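Local coordinates for protein PncC family amidohydrolase (Enterobacter asburiae, PDB 6L19) that probably acts as a PncC-family amidohydrolase, a family that includes nicotinamide-nucleotide amidases, and is named a competence or damage-inducible protein, at residues V89-A93 with S105-S109. The protein carries 3 engineered substitutions. Numbering follows the deposited sequence.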
# COMPACT_ATOMS: atom_id res chain seq x y z
N VAL A 89 1.58 15.44 7.28
CA VAL A 89 2.49 14.41 6.77
C VAL A 89 3.63 14.15 7.75
O VAL A 89 4.15 13.02 7.82
CB VAL A 89 3.04 14.74 5.37
CG1 VAL A 89 1.97 14.54 4.29
CG2 VAL A 89 3.63 16.15 5.31
N THR A 90 4.04 15.15 8.53
CA THR A 90 5.01 14.90 9.59
C THR A 90 4.49 13.87 10.57
O THR A 90 5.21 12.94 10.96
CB THR A 90 5.35 16.19 10.33
OG1 THR A 90 5.98 17.10 9.43
CG2 THR A 90 6.32 15.91 11.50
N GLU A 91 3.22 14.00 10.97
CA GLU A 91 2.65 13.03 11.90
C GLU A 91 2.49 11.67 11.23
O GLU A 91 2.81 10.64 11.85
CB GLU A 91 1.32 13.54 12.46
CG GLU A 91 1.52 14.76 13.39
CD GLU A 91 0.22 15.36 13.93
OE1 GLU A 91 -0.81 14.66 13.94
OE2 GLU A 91 0.25 16.54 14.34
N MET A 92 2.04 11.64 9.97
CA MET A 92 1.93 10.36 9.27
C MET A 92 3.28 9.65 9.20
O MET A 92 3.36 8.44 9.40
CB MET A 92 1.36 10.52 7.85
CG MET A 92 -0.13 10.92 7.72
SD MET A 92 -0.58 11.54 6.03
CE MET A 92 -0.46 9.98 5.26
N ALA A 93 4.36 10.40 8.92
CA ALA A 93 5.67 9.79 8.72
C ALA A 93 6.23 9.24 10.03
O ALA A 93 6.83 8.16 10.05
CB ALA A 93 6.63 10.82 8.12
N SER A 105 10.94 6.76 6.78
CA SER A 105 9.58 6.74 6.28
C SER A 105 9.35 7.90 5.32
O SER A 105 9.98 8.96 5.43
CB SER A 105 8.55 6.81 7.42
OG SER A 105 8.68 8.03 8.12
N ILE A 106 8.46 7.68 4.36
CA ILE A 106 7.95 8.70 3.46
C ILE A 106 6.45 8.75 3.66
O ILE A 106 5.79 7.71 3.68
CB ILE A 106 8.26 8.38 1.98
CG1 ILE A 106 9.75 8.12 1.76
CG2 ILE A 106 7.76 9.50 1.06
CD1 ILE A 106 10.05 7.53 0.35
N ALA A 107 5.91 9.95 3.82
CA ALA A 107 4.48 10.16 3.85
C ALA A 107 4.11 11.14 2.74
O ALA A 107 4.81 12.13 2.53
CB ALA A 107 3.99 10.72 5.20
N ILE A 108 3.01 10.86 2.06
CA ILE A 108 2.50 11.70 0.98
C ILE A 108 1.02 11.95 1.25
O ILE A 108 0.26 11.00 1.45
CB ILE A 108 2.67 11.04 -0.40
CG1 ILE A 108 4.13 10.71 -0.70
CG2 ILE A 108 2.12 11.94 -1.48
CD1 ILE A 108 4.31 9.95 -2.01
N SER A 109 0.61 13.22 1.22
CA SER A 109 -0.82 13.51 1.29
C SER A 109 -1.09 14.71 0.39
O SER A 109 -0.42 15.74 0.49
CB SER A 109 -1.26 13.76 2.74
OG SER A 109 -2.51 14.42 2.81
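V89, M92 and A93 pack against S105, A107 and S109 in a buried helix-on-sheet contact: helix 86-100 lies on one face of the mixed sheet over strand 104-110, the two segments running roughly antiparallel at 142° with axes 7.3 Å apart. This close approach is consistent with the small A107 methyl at the centre of the interface, the residue that buries most area here. Its CB sits 3.7 Å from M92 CB and 3.9 Å from A93 CB, and it also meets the backbone O of V89, an atom already bonded within the helix to A93 N. Toward the strand's C-terminal end, V89 CG1, anti to the carbonyl carbon of its own residue, reaches S109, 3.7 Å from CB. M92 SD comes within 4.0 Å of the same S109 CB, and the bend at chi3 turns the CE methyl toward I108 O. The S109 hydroxyl bonds instead to A83 O. At the other end S105 CB already points toward the helix, and chi1 (63°) sets OG where it donates to A93 O at 2.7 Å, coming from above the carbonyl plane with a C=O...O angle of 111°. I106 and I108 point to the opposite face of the sheet. Strands 30-35 and 125-132 flank strand 104-110, in parallel and antiparallel pairing respectively, so this is the helix-to-strand packing of a layered alpha/beta fold.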